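Local coordinates for probable FAD-dependent oxidoreductase PA4991 (Pseudomonas aeruginosa PAO1, PDB 5EZ7), which probably works as an FAD-dependent oxidoreductase on a substrate still unknown, binding one FAD per subunit as a monomer of the DAO family, at residues S7-I12 with G30-L35; L20-R25 with P351-R356; A237-L242 with P301-G306. All blocks are in the same frame, centred on the assembly; numbering follows the deposited sequence.

Contact 1 of 3, residues S7-I12 with G30-L35; sequences STDILI and GYATVL
Leu11 and Val34 lie side by side on one face of a parallel strand pair, Leu11 CD1 3.9 Å from Val34 CG1. The pair, strands 10-13 and 33-37, belongs to the Rossmann-type beta-alpha-beta unit that holds FAD. CG of Leu11 stands anti to the backbone N (chi1 174°), which helps bring CD1 to the valine. Next to it, Thr8 CG2 meets Val34 CG2 at 3.8 Å, the two side chains crossing at about a right angle. On the other face Ile12 CB rests against Leu35 CG, and both residues, with Ile10, pack under helix 17-28, the connection between the strands. Beta-branched and leucine side chains suit a sheet interior covered in this way.

Between the strands, whose directions differ by 10°, Val34 N donates to Ile10 O and Ile12 N to Val34 O, the latter at 2.8 Å. At the start of the pair, Ala32 O is gripped twice, by Ile10 N nearly in line with the carbonyl and by Asp9 N from above its plane. Thr8 OG1 is buried here without a polar partner. Tyr31 places the edge of its ring beside Asp9 CB and sends its hydroxyl to Ile366 O.

Asp9 suits the polar edge because its two oxygens serve different partners: OD1 accepts from His371, Ser369 and Gln200, while Ala32 N reaches the anti side of Asp9 OD2 at 3.0 Å, in a nearly straight bond of 171°.

Contact 2 of 3, residues L20-R25 with P351-R356; sequences LWLNAR and PDFADR
Arg25 crosses from helix 17-28 to helix 350-364 over the methyl of Ala354 and ends on Asp355. Its CB leaves the helix toward the partner, and CG comes within 4.1 Å of Ala354 CB. Bends at chi2 and chi3 then curl the chain so that the guanidinium lies with one face over that same methyl, NH1 being 3.5 Å from Ala354 CB. At the tip NH2 forms the salt bridge, 2.6 Å to Asp355 OD1, on the anti side of the carboxylate; the two flat groups are turned 50° apart. NH1 adds weak bonds to Asp355 OD1 and to Pro351 O, the latter at the guanidinium edge. Arginine suits this place because it can set one face over a methyl while its edge serves acceptors. Charge is shared further: Glu88 pairs with Arg25 NH1, and Arg78 with Asp355 OD2.

Beside the arginine, whose NH1 lies in plane at the edge of the indole, Trp21 offers one face to Pro351, whose CA makes a CH-pi contact 4.0 Å from the centroid of the five-membered ring. The indole edge meets Ala354 CB. Alanine's small side chain lets the helices come close, Leu22 CA and Ala354 CA standing 4.7 Å apart, and Leu22 CD1 fills in beside it.

The segment axes cross at -52°, 8.6 Å apart, joining the first Rossmann helix to helix 350-364, late in the chain; helix 75-82 covers Pro351, while helix 157-168 packs on Leu20 and Ala24.

Contact 3 of 3, residues A237-L242 with P301-G306; sequences ATLKPL and PWIDLG
Two loops meet here, one leading out of strand 224-236 and the other into strand 309-320, and Thr238 ties them together. Its hydroxyl OG1 donates to Asp304 O at 2.7 Å, tilted 30° from the carbonyl plane. With chi1 at 57°, OG1 sits between the backbone N and the carbonyl carbon, turned to the other loop. A threonine fits this exposed position, since its short hydroxyl-bearing side chain reaches a main-chain carbonyl of the facing loop.

Beside that bond, Leu239 reaches inward with CD2, which touches Leu305 CD2 at 3.4 Å and Ile303 CG2 at 3.9 Å, crossing each of these side chains at about a right angle. The strands that these loops follow and precede are neighbours at one end of the eight-stranded mixed sheet. Leu239 and Ile303 both rest on Trp269 of strand 267-272 in that sheet, so branched aliphatic side chains are well placed to fill the junction.

Ile303 spreads its two branches: CG2 approaches Thr238 O at 3.8 Å, whereas CD1 is met by the chain of Lys240. CG of Lys240 lies 4.0 Å from Ile303 CD1, and a bend at chi4 (87°) brings NZ back to 3.8 Å from the same methyl. Asp304 turns its carboxylate from the other loop and closes an Asx turn, Gly306 N donating to Asp304 OD1 at 2.9 Å.

Overall arrangement
Contacts 1 and 2 are neighbours, their centres 13 Å apart, and they share helix 17-28: the helix links the two strands of contact 1 and carries one side of contact 2. They touch where Ile12 packs on Leu22 and where Thr33 OG1 probably hydrogen-bonds Asn23 OD1. Their segments alternate along the chain, so helix 350-364 returns from near the C-terminus to close on the N-terminal FAD-binding unit. Contact 3 lies across the chain's centre, with centres 47 Å from contact 1 and 38 Å from contact 2, and falls in sequence between the two halves of contact 2. It lies in loops flanking strands of the eight-stranded sheet, away from the dinucleotide-binding core.

Contact 1 of 3, residues S7-I12 with G30-L35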
ATOM      1  N   SER A   7       4.459  -4.630  27.577  1.00 38.44           N
ATOM      2  CA  SER A   7       5.116  -5.885  27.276  1.00 38.90           C
ATOM      3  C   SER A   7       4.253  -6.583  26.209  1.00 36.83           C
ATOM      4  O   SER A   7       3.044  -6.684  26.397  1.00 37.21           O
ATOM      5  CB  SER A   7       5.188  -6.668  28.595  1.00 41.48           C
ATOM      6  OG  SER A   7       5.479  -8.019  28.429  1.00 43.21           O
ATOM      7  N   THR A   8       4.840  -6.970  25.075  1.00 33.64           N
ATOM      8  CA  THR A   8       4.173  -7.812  24.070  1.00 32.49           C
ATOM      9  C   THR A   8       5.164  -8.779  23.445  1.00 30.98           C
ATOM     10  O   THR A   8       6.322  -8.857  23.867  1.00 30.81           O
ATOM     11  CB  THR A   8       3.511  -7.011  22.880  1.00 32.91           C
ATOM     12  OG1 THR A   8       4.423  -6.011  22.370  1.00 33.12           O
ATOM     13  CG2 THR A   8       2.157  -6.462  23.292  1.00 34.58           C
ATOM     14  N   ASP A   9       4.691  -9.494  22.416  1.00 29.36           N
ATOM     15  CA  ASP A   9       5.516 -10.362  21.629  1.00 28.58           C
ATOM     16  C   ASP A   9       6.194  -9.623  20.502  1.00 26.92           C
ATOM     17  O   ASP A   9       7.401  -9.699  20.417  1.00 25.73           O
ATOM     18  CB  ASP A   9       4.700 -11.550  21.109  1.00 28.81           C
ATOM     19  CG  ASP A   9       4.084 -12.394  22.261  1.00 30.15           C
ATOM     20  OD1 ASP A   9       4.777 -12.659  23.290  1.00 29.25           O
ATOM     21  OD2 ASP A   9       2.895 -12.753  22.120  1.00 30.60           O
ATOM     22  N   ILE A  10       5.419  -8.999  19.604  1.00 26.85           N
ATOM     23  CA  ILE A  10       5.984  -8.272  18.442  1.00 26.53           C
ATOM     24  C   ILE A  10       5.515  -6.832  18.472  1.00 25.78           C
ATOM     25  O   ILE A  10       4.323  -6.556  18.639  1.00 26.65           O
ATOM     26  CB  ILE A  10       5.735  -8.988  17.082  1.00 27.21           C
ATOM     27  CG1 ILE A  10       6.511 -10.318  17.047  1.00 28.39           C
ATOM     28  CG2 ILE A  10       6.321  -8.204  15.916  1.00 26.64           C
ATOM     29  CD1 ILE A  10       5.642 -11.437  17.446  1.00 29.68           C
ATOM     30  N   LEU A  11       6.481  -5.931  18.389  1.00 25.06           N
ATOM     31  CA  LEU A  11       6.268  -4.496  18.339  1.00 25.72           C
ATOM     32  C   LEU A  11       6.509  -4.025  16.890  1.00 25.61           C
ATOM     33  O   LEU A  11       7.602  -4.210  16.391  1.00 27.43           O
ATOM     34  CB  LEU A  11       7.264  -3.874  19.295  1.00 26.22           C
ATOM     35  CG  LEU A  11       7.433  -2.374  19.414  1.00 26.84           C
ATOM     36  CD1 LEU A  11       6.131  -1.616  19.618  1.00 26.13           C
ATOM     37  CD2 LEU A  11       8.444  -2.135  20.565  1.00 27.66           C
ATOM     38  N   ILE A  12       5.494  -3.511  16.196  1.00 25.37           N
ATOM     39  CA  ILE A  12       5.579  -3.104  14.790  1.00 24.69           C
ATOM     40  C   ILE A  12       5.643  -1.556  14.756  1.00 24.36           C
ATOM     41  O   ILE A  12       4.905  -0.902  15.496  1.00 24.45           O
ATOM     42  CB  ILE A  12       4.314  -3.521  13.989  1.00 25.41           C
ATOM     43  CG1 ILE A  12       3.837  -4.935  14.261  1.00 26.11           C
ATOM     44  CG2 ILE A  12       4.481  -3.364  12.470  1.00 25.03           C
ATOM     45  CD1 ILE A  12       4.845  -5.963  14.030  1.00 27.16           C
ATOM     46  N   GLY A  30      -2.343 -15.719  17.295  1.00 36.48           N
ATOM     47  CA  GLY A  30      -2.257 -15.746  18.779  1.00 35.56           C
ATOM     48  C   GLY A  30      -1.158 -14.889  19.413  1.00 33.95           C
ATOM     49  O   GLY A  30      -0.941 -14.964  20.615  1.00 33.57           O
ATOM     50  N   TYR A  31      -0.450 -14.066  18.631  1.00 32.16           N
ATOM     51  CA  TYR A  31       0.615 -13.223  19.204  1.00 30.81           C
ATOM     52  C   TYR A  31      -0.002 -11.968  19.758  1.00 30.61           C
ATOM     53  O   TYR A  31      -0.974 -11.454  19.205  1.00 31.29           O
ATOM     54  CB  TYR A  31       1.623 -12.795  18.153  1.00 29.55           C
ATOM     55  CG  TYR A  31       2.525 -13.881  17.730  1.00 30.00           C
ATOM     56  CD1 TYR A  31       2.095 -14.876  16.868  1.00 31.00           C
ATOM     57  CD2 TYR A  31       3.822 -13.942  18.211  1.00 30.41           C
ATOM     58  CE1 TYR A  31       2.956 -15.894  16.454  1.00 32.13           C
ATOM     59  CE2 TYR A  31       4.691 -14.953  17.824  1.00 31.23           C
ATOM     60  CZ  TYR A  31       4.256 -15.931  16.954  1.00 32.31           C
ATOM     61  OH  TYR A  31       5.114 -16.931  16.598  1.00 33.06           O
ATOM     62  N   ALA A  32       0.585 -11.444  20.818  1.00 29.76           N
ATOM     63  CA  ALA A  32       0.215 -10.131  21.300  1.00 29.12           C
ATOM     64  C   ALA A  32       1.123  -9.110  20.588  1.00 27.82           C
ATOM     65  O   ALA A  32       2.310  -9.357  20.393  1.00 27.51           O
ATOM     66  CB  ALA A  32       0.403 -10.078  22.815  1.00 30.15           C
ATOM     67  N   THR A  33       0.571  -7.973  20.211  1.00 27.81           N
ATOM     68  CA  THR A  33       1.289  -6.953  19.447  1.00 27.08           C
ATOM     69  C   THR A  33       0.980  -5.540  19.917  1.00 27.38           C
ATOM     70  O   THR A  33      -0.060  -5.289  20.528  1.00 29.80           O
ATOM     71  CB  THR A  33       0.911  -7.001  17.958  1.00 26.84           C
ATOM     72  OG1 THR A  33      -0.495  -6.715  17.795  1.00 27.57           O
ATOM     73  CG2 THR A  33       1.223  -8.314  17.363  1.00 27.05           C
ATOM     74  N   VAL A  34       1.909  -4.633  19.645  1.00 27.39           N
ATOM     75  CA  VAL A  34       1.655  -3.205  19.627  1.00 27.61           C
ATOM     76  C   VAL A  34       2.094  -2.681  18.262  1.00 27.05           C
ATOM     77  O   VAL A  34       3.179  -3.066  17.777  1.00 26.34           O
ATOM     78  CB  VAL A  34       2.458  -2.499  20.737  1.00 28.84           C
ATOM     79  CG1 VAL A  34       2.416  -0.984  20.596  1.00 28.32           C
ATOM     80  CG2 VAL A  34       1.905  -2.891  22.113  1.00 30.87           C
ATOM     81  N   LEU A  35       1.282  -1.803  17.658  1.00 26.64           N
ATOM     82  CA  LEU A  35       1.632  -1.171  16.386  1.00 25.99           C
ATOM     83  C   LEU A  35       1.662   0.321  16.588  1.00 26.20           C
ATOM     84  O   LEU A  35       0.653   0.935  16.952  1.00 26.07           O
ATOM     85  CB  LEU A  35       0.638  -1.534  15.294  1.00 26.12           C
ATOM     86  CG  LEU A  35       1.036  -1.155  13.856  1.00 26.37           C
ATOM     87  CD1 LEU A  35       0.199  -1.912  12.817  1.00 26.21           C
ATOM     88  CD2 LEU A  35       0.928   0.343  13.582  1.00 26.88           C
TER

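Contact 2 of 3, residues L20-R25 with P351-R356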
ATOM      1  N   LEU A  20       0.090  -3.160   9.023  1.00 21.81           N
ATOM      2  CA  LEU A  20      -1.256  -3.470   9.443  1.00 22.34           C
ATOM      3  C   LEU A  20      -1.611  -4.895   9.056  1.00 22.85           C
ATOM      4  O   LEU A  20      -2.313  -5.569   9.773  1.00 22.57           O
ATOM      5  CB  LEU A  20      -2.252  -2.479   8.841  1.00 22.38           C
ATOM      6  CG  LEU A  20      -2.444  -1.107   9.506  1.00 22.92           C
ATOM      7  CD1 LEU A  20      -3.316  -0.203   8.621  1.00 22.61           C
ATOM      8  CD2 LEU A  20      -3.096  -1.231  10.887  1.00 24.21           C
ATOM      9  N   TRP A  21      -1.134  -5.334   7.907  1.00 23.43           N
ATOM     10  CA  TRP A  21      -1.452  -6.660   7.421  1.00 25.23           C
ATOM     11  C   TRP A  21      -0.737  -7.613   8.296  1.00 25.89           C
ATOM     12  O   TRP A  21      -1.340  -8.501   8.832  1.00 27.61           O
ATOM     13  CB  TRP A  21      -1.046  -6.862   5.955  1.00 25.60           C
ATOM     14  CG  TRP A  21      -1.500  -8.163   5.410  1.00 27.33           C
ATOM     15  CD1 TRP A  21      -0.989  -9.380   5.691  1.00 29.03           C
ATOM     16  CD2 TRP A  21      -2.594  -8.381   4.510  1.00 28.47           C
ATOM     17  NE1 TRP A  21      -1.700 -10.353   5.028  1.00 30.71           N
ATOM     18  CE2 TRP A  21      -2.666  -9.758   4.271  1.00 30.16           C
ATOM     19  CE3 TRP A  21      -3.519  -7.535   3.878  1.00 28.61           C
ATOM     20  CZ2 TRP A  21      -3.633 -10.324   3.438  1.00 32.20           C
ATOM     21  CZ3 TRP A  21      -4.468  -8.097   3.037  1.00 30.44           C
ATOM     22  CH2 TRP A  21      -4.516  -9.478   2.817  1.00 31.29           C
ATOM     23  N   LEU A  22       0.559  -7.396   8.482  1.00 26.42           N
ATOM     24  CA  LEU A  22       1.359  -8.229   9.399  1.00 26.23           C
ATOM     25  C   LEU A  22       0.755  -8.254  10.777  1.00 25.87           C
ATOM     26  O   LEU A  22       0.684  -9.305  11.403  1.00 26.73           O
ATOM     27  CB  LEU A  22       2.780  -7.694   9.519  1.00 26.04           C
ATOM     28  CG  LEU A  22       3.701  -8.313  10.604  1.00 26.46           C
ATOM     29  CD1 LEU A  22       3.975  -9.789  10.298  1.00 27.23           C
ATOM     30  CD2 LEU A  22       5.007  -7.516  10.724  1.00 25.47           C
ATOM     31  N   ASN A  23       0.360  -7.097  11.275  1.00 24.63           N
ATOM     32  CA  ASN A  23      -0.238  -7.065  12.612  1.00 25.77           C
ATOM     33  C   ASN A  23      -1.457  -7.982  12.674  1.00 26.88           C
ATOM     34  O   ASN A  23      -1.648  -8.719  13.621  1.00 27.75           O
ATOM     35  CB  ASN A  23      -0.617  -5.637  12.981  1.00 25.79           C
ATOM     36  CG  ASN A  23      -1.009  -5.472  14.447  1.00 27.02           C
ATOM     37  OD1 ASN A  23      -0.299  -5.944  15.338  1.00 28.79           O
ATOM     38  ND2 ASN A  23      -2.099  -4.758  14.704  1.00 27.08           N
ATOM     39  N   ALA A  24      -2.289  -7.937  11.643  1.00 26.69           N
ATOM     40  CA  ALA A  24      -3.494  -8.713  11.647  1.00 27.47           C
ATOM     41  C   ALA A  24      -3.201 -10.233  11.609  1.00 28.04           C
ATOM     42  O   ALA A  24      -3.842 -10.998  12.316  1.00 28.88           O
ATOM     43  CB  ALA A  24      -4.356  -8.291  10.482  1.00 27.72           C
ATOM     44  N   ARG A  25      -2.258 -10.643  10.777  1.00 27.38           N
ATOM     45  CA  ARG A  25      -1.775 -12.010  10.742  1.00 29.51           C
ATOM     46  C   ARG A  25      -1.254 -12.526  12.105  1.00 29.82           C
ATOM     47  O   ARG A  25      -1.595 -13.647  12.538  1.00 30.36           O
ATOM     48  CB  ARG A  25      -0.670 -12.133   9.679  1.00 30.82           C
ATOM     49  CG  ARG A  25      -1.207 -12.125   8.238  1.00 33.34           C
ATOM     50  CD  ARG A  25      -1.664 -13.507   7.730  1.00 36.52           C
ATOM     51  NE  ARG A  25      -0.482 -14.375   7.661  1.00 40.42           N
ATOM     52  CZ  ARG A  25       0.451 -14.348   6.692  1.00 42.63           C
ATOM     53  NH1 ARG A  25       0.354 -13.560   5.595  1.00 43.46           N
ATOM     54  NH2 ARG A  25       1.502 -15.139   6.811  1.00 44.75           N
ATOM     55  N   PRO A 351       0.943  -9.370   1.862  1.00 29.89           N
ATOM     56  CA  PRO A 351       0.877 -10.704   2.459  1.00 30.96           C
ATOM     57  C   PRO A 351       2.189 -11.543   2.362  1.00 31.68           C
ATOM     58  O   PRO A 351       2.381 -12.481   3.139  1.00 33.69           O
ATOM     59  CB  PRO A 351      -0.271 -11.387   1.683  1.00 31.81           C
ATOM     60  CG  PRO A 351      -0.948 -10.319   0.898  1.00 31.10           C
ATOM     61  CD  PRO A 351       0.072  -9.259   0.681  1.00 30.18           C
ATOM     62  N   ASP A 352       3.045 -11.235   1.394  1.00 31.04           N
ATOM     63  CA  ASP A 352       4.343 -11.881   1.249  1.00 30.81           C
ATOM     64  C   ASP A 352       5.298 -11.317   2.308  1.00 29.26           C
ATOM     65  O   ASP A 352       6.136 -12.041   2.851  1.00 29.60           O
ATOM     66  CB  ASP A 352       4.896 -11.699  -0.186  1.00 30.87           C
ATOM     67  CG  ASP A 352       6.199 -12.455  -0.411  1.00 32.70           C
ATOM     68  OD1 ASP A 352       6.163 -13.714  -0.385  1.00 35.17           O
ATOM     69  OD2 ASP A 352       7.273 -11.810  -0.585  1.00 32.46           O
ATOM     70  N   PHE A 353       5.151 -10.039   2.620  1.00 27.93           N
ATOM     71  CA  PHE A 353       5.947  -9.403   3.687  1.00 28.04           C
ATOM     72  C   PHE A 353       5.642 -10.050   5.026  1.00 28.77           C
ATOM     73  O   PHE A 353       6.568 -10.484   5.705  1.00 30.77           O
ATOM     74  CB  PHE A 353       5.734  -7.888   3.728  1.00 26.87           C
ATOM     75  CG  PHE A 353       6.464  -7.187   4.843  1.00 26.62           C
ATOM     76  CD1 PHE A 353       7.826  -6.905   4.740  1.00 27.60           C
ATOM     77  CD2 PHE A 353       5.798  -6.785   5.987  1.00 25.58           C
ATOM     78  CE1 PHE A 353       8.506  -6.254   5.752  1.00 26.87           C
ATOM     79  CE2 PHE A 353       6.473  -6.123   7.010  1.00 25.39           C
ATOM     80  CZ  PHE A 353       7.826  -5.872   6.896  1.00 26.29           C
ATOM     81  N   ALA A 354       4.355 -10.157   5.365  1.00 28.26           N
ATOM     82  CA  ALA A 354       3.903 -10.955   6.495  1.00 29.31           C
ATOM     83  C   ALA A 354       4.468 -12.390   6.517  1.00 30.86           C
ATOM     84  O   ALA A 354       5.009 -12.798   7.518  1.00 30.36           O
ATOM     85  CB  ALA A 354       2.381 -10.950   6.602  1.00 28.94           C
ATOM     86  N   ASP A 355       4.349 -13.138   5.427  1.00 34.64           N
ATOM     87  CA  ASP A 355       4.926 -14.525   5.347  1.00 37.58           C
ATOM     88  C   ASP A 355       6.408 -14.552   5.675  1.00 36.80           C
ATOM     89  O   ASP A 355       6.853 -15.474   6.343  1.00 37.59           O
ATOM     90  CB  ASP A 355       4.798 -15.147   3.951  1.00 40.37           C
ATOM     91  CG  ASP A 355       3.353 -15.397   3.524  1.00 42.99           C
ATOM     92  OD1 ASP A 355       2.474 -15.596   4.390  1.00 44.34           O
ATOM     93  OD2 ASP A 355       3.089 -15.392   2.289  1.00 45.31           O
ATOM     94  N   ARG A 356       7.160 -13.549   5.204  1.00 36.36           N
ATOM     95  CA  ARG A 356       8.601 -13.527   5.397  1.00 37.45           C
ATOM     96  C   ARG A 356       8.925 -13.274   6.849  1.00 35.49           C
ATOM     97  O   ARG A 356       9.832 -13.915   7.385  1.00 34.93           O
ATOM     98  CB  ARG A 356       9.310 -12.565   4.454  1.00 40.56           C
ATOM     99  CG  ARG A 356       9.603 -13.206   3.105  1.00 46.50           C
ATOM    100  CD  ARG A 356       9.477 -12.231   1.949  1.00 51.27           C
ATOM    101  NE  ARG A 356       9.705 -12.892   0.650  1.00 58.71           N
ATOM    102  CZ  ARG A 356      10.907 -13.098   0.089  1.00 65.54           C
ATOM    103  NH1 ARG A 356      12.023 -12.685   0.695  1.00 68.75           N
ATOM    104  NH2 ARG A 356      11.009 -13.724  -1.093  1.00 66.71           N
TER

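Contact 3 of 3, residues A237-L242 with P301-G306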
ATOM      1  N   ALA A 237     -18.087  15.264 -12.868  1.00 35.03           N
ATOM      2  CA  ALA A 237     -19.346  14.549 -12.894  1.00 37.11           C
ATOM      3  C   ALA A 237     -19.468  13.552 -14.062  1.00 37.62           C
ATOM      4  O   ALA A 237     -20.236  12.600 -13.982  1.00 38.87           O
ATOM      5  CB  ALA A 237     -20.489  15.588 -13.018  1.00 38.67           C
ATOM      6  N   THR A 238     -18.772  13.808 -15.162  1.00 37.27           N
ATOM      7  CA  THR A 238     -18.984  13.070 -16.425  1.00 38.51           C
ATOM      8  C   THR A 238     -18.158  11.773 -16.527  1.00 37.45           C
ATOM      9  O   THR A 238     -18.282  11.020 -17.497  1.00 37.93           O
ATOM     10  CB  THR A 238     -18.659  13.973 -17.671  1.00 38.51           C
ATOM     11  OG1 THR A 238     -17.309  14.463 -17.569  1.00 37.77           O
ATOM     12  CG2 THR A 238     -19.602  15.148 -17.761  1.00 39.04           C
ATOM     13  N   LEU A 239     -17.308  11.514 -15.547  1.00 36.12           N
ATOM     14  CA  LEU A 239     -16.421  10.375 -15.641  1.00 36.39           C
ATOM     15  C   LEU A 239     -17.221   9.068 -15.529  1.00 37.40           C
ATOM     16  O   LEU A 239     -18.273   9.048 -14.944  1.00 38.20           O
ATOM     17  CB  LEU A 239     -15.318  10.426 -14.597  1.00 34.59           C
ATOM     18  CG  LEU A 239     -14.550  11.730 -14.553  1.00 34.54           C
ATOM     19  CD1 LEU A 239     -13.494  11.609 -13.453  1.00 34.41           C
ATOM     20  CD2 LEU A 239     -13.922  12.106 -15.880  1.00 33.87           C
ATOM     21  N   LYS A 240     -16.750   8.032 -16.209  1.00 38.66           N
ATOM     22  CA  LYS A 240     -17.325   6.711 -16.138  1.00 39.84           C
ATOM     23  C   LYS A 240     -16.231   5.793 -15.586  1.00 37.65           C
ATOM     24  O   LYS A 240     -15.031   6.021 -15.841  1.00 35.60           O
ATOM     25  CB  LYS A 240     -17.813   6.255 -17.505  1.00 42.71           C
ATOM     26  CG  LYS A 240     -18.895   7.166 -18.071  1.00 45.79           C
ATOM     27  CD  LYS A 240     -19.754   6.462 -19.113  1.00 49.34           C
ATOM     28  CE  LYS A 240     -20.834   7.351 -19.730  1.00 51.31           C
ATOM     29  NZ  LYS A 240     -20.333   8.133 -20.914  1.00 52.31           N
ATOM     30  N   PRO A 241     -16.639   4.780 -14.800  1.00 36.61           N
ATOM     31  CA  PRO A 241     -15.635   3.912 -14.169  1.00 34.68           C
ATOM     32  C   PRO A 241     -14.692   3.205 -15.195  1.00 33.90           C
ATOM     33  O   PRO A 241     -15.121   2.761 -16.268  1.00 34.91           O
ATOM     34  CB  PRO A 241     -16.449   2.901 -13.376  1.00 35.56           C
ATOM     35  CG  PRO A 241     -17.863   3.363 -13.414  1.00 37.15           C
ATOM     36  CD  PRO A 241     -18.031   4.398 -14.475  1.00 37.33           C
ATOM     37  N   LEU A 242     -13.423   3.142 -14.815  1.00 31.15           N
ATOM     38  CA  LEU A 242     -12.371   2.607 -15.585  1.00 30.87           C
ATOM     39  C   LEU A 242     -11.186   2.207 -14.683  1.00 30.23           C
ATOM     40  O   LEU A 242     -10.726   3.002 -13.790  1.00 28.44           O
ATOM     41  CB  LEU A 242     -11.901   3.679 -16.527  1.00 31.29           C
ATOM     42  CG  LEU A 242     -10.742   3.340 -17.450  1.00 31.38           C
ATOM     43  CD1 LEU A 242     -11.001   2.063 -18.281  1.00 32.89           C
ATOM     44  CD2 LEU A 242     -10.534   4.564 -18.302  1.00 31.27           C
ATOM     45  N   PRO A 301     -11.736  10.311 -25.895  1.00 35.81           N
ATOM     46  CA  PRO A 301     -12.376  11.563 -26.356  1.00 35.91           C
ATOM     47  C   PRO A 301     -13.909  11.712 -26.113  1.00 36.04           C
ATOM     48  O   PRO A 301     -14.414  12.813 -26.124  1.00 36.13           O
ATOM     49  CB  PRO A 301     -12.103  11.557 -27.852  1.00 37.01           C
ATOM     50  CG  PRO A 301     -11.870  10.114 -28.195  1.00 37.72           C
ATOM     51  CD  PRO A 301     -11.268   9.471 -27.010  1.00 36.63           C
ATOM     52  N   TRP A 302     -14.617  10.613 -25.873  1.00 36.10           N
ATOM     53  CA  TRP A 302     -16.070  10.626 -25.667  1.00 36.44           C
ATOM     54  C   TRP A 302     -16.468  11.102 -24.262  1.00 35.53           C
ATOM     55  O   TRP A 302     -17.647  11.235 -23.994  1.00 36.23           O
ATOM     56  CB  TRP A 302     -16.698   9.245 -25.990  1.00 37.34           C
ATOM     57  CG  TRP A 302     -15.966   8.068 -25.415  1.00 37.08           C
ATOM     58  CD1 TRP A 302     -16.181   7.472 -24.190  1.00 36.35           C
ATOM     59  CD2 TRP A 302     -14.861   7.375 -26.000  1.00 37.45           C
ATOM     60  NE1 TRP A 302     -15.299   6.439 -24.006  1.00 35.94           N
ATOM     61  CE2 TRP A 302     -14.482   6.348 -25.097  1.00 36.79           C
ATOM     62  CE3 TRP A 302     -14.167   7.504 -27.205  1.00 38.98           C
ATOM     63  CZ2 TRP A 302     -13.432   5.459 -25.362  1.00 37.14           C
ATOM     64  CZ3 TRP A 302     -13.101   6.621 -27.463  1.00 39.43           C
ATOM     65  CH2 TRP A 302     -12.748   5.617 -26.547  1.00 38.41           C
ATOM     66  N   ILE A 303     -15.495  11.309 -23.373  1.00 34.56           N
ATOM     67  CA  ILE A 303     -15.716  11.870 -22.033  1.00 34.04           C
ATOM     68  C   ILE A 303     -15.298  13.356 -21.958  1.00 33.78           C
ATOM     69  O   ILE A 303     -14.103  13.665 -21.949  1.00 32.04           O
ATOM     70  CB  ILE A 303     -14.902  11.070 -20.969  1.00 33.29           C
ATOM     71  CG1 ILE A 303     -15.234   9.565 -20.987  1.00 33.64           C
ATOM     72  CG2 ILE A 303     -15.173  11.592 -19.552  1.00 33.23           C
ATOM     73  CD1 ILE A 303     -16.665   9.194 -20.653  1.00 34.59           C
ATOM     74  N   ASP A 304     -16.295  14.257 -21.902  1.00 35.22           N
ATOM     75  CA  ASP A 304     -16.071  15.731 -21.824  1.00 35.38           C
ATOM     76  C   ASP A 304     -15.445  16.134 -20.474  1.00 34.42           C
ATOM     77  O   ASP A 304     -16.094  16.060 -19.434  1.00 34.27           O
ATOM     78  CB  ASP A 304     -17.379  16.519 -22.039  1.00 36.29           C
ATOM     79  CG  ASP A 304     -17.154  18.045 -22.315  1.00 37.15           C
ATOM     80  OD1 ASP A 304     -16.034  18.589 -22.147  1.00 36.46           O
ATOM     81  OD2 ASP A 304     -18.130  18.720 -22.721  1.00 38.11           O
ATOM     82  N   LEU A 305     -14.196  16.571 -20.538  1.00 33.69           N
ATOM     83  CA  LEU A 305     -13.454  17.033 -19.385  1.00 33.51           C
ATOM     84  C   LEU A 305     -13.439  18.570 -19.235  1.00 34.03           C
ATOM     85  O   LEU A 305     -12.785  19.091 -18.338  1.00 32.62           O
ATOM     86  CB  LEU A 305     -12.019  16.460 -19.439  1.00 32.47           C
ATOM     87  CG  LEU A 305     -11.966  14.903 -19.406  1.00 32.26           C
ATOM     88  CD1 LEU A 305     -10.538  14.398 -19.559  1.00 31.54           C
ATOM     89  CD2 LEU A 305     -12.592  14.283 -18.145  1.00 31.58           C
ATOM     90  N   GLY A 306     -14.183  19.295 -20.062  1.00 35.74           N
ATOM     91  CA  GLY A 306     -14.240  20.762 -19.947  1.00 37.40           C
ATOM     92  C   GLY A 306     -14.601  21.338 -18.567  1.00 38.74           C
ATOM     93  O   GLY A 306     -14.198  22.451 -18.217  1.00 39.51           O
TER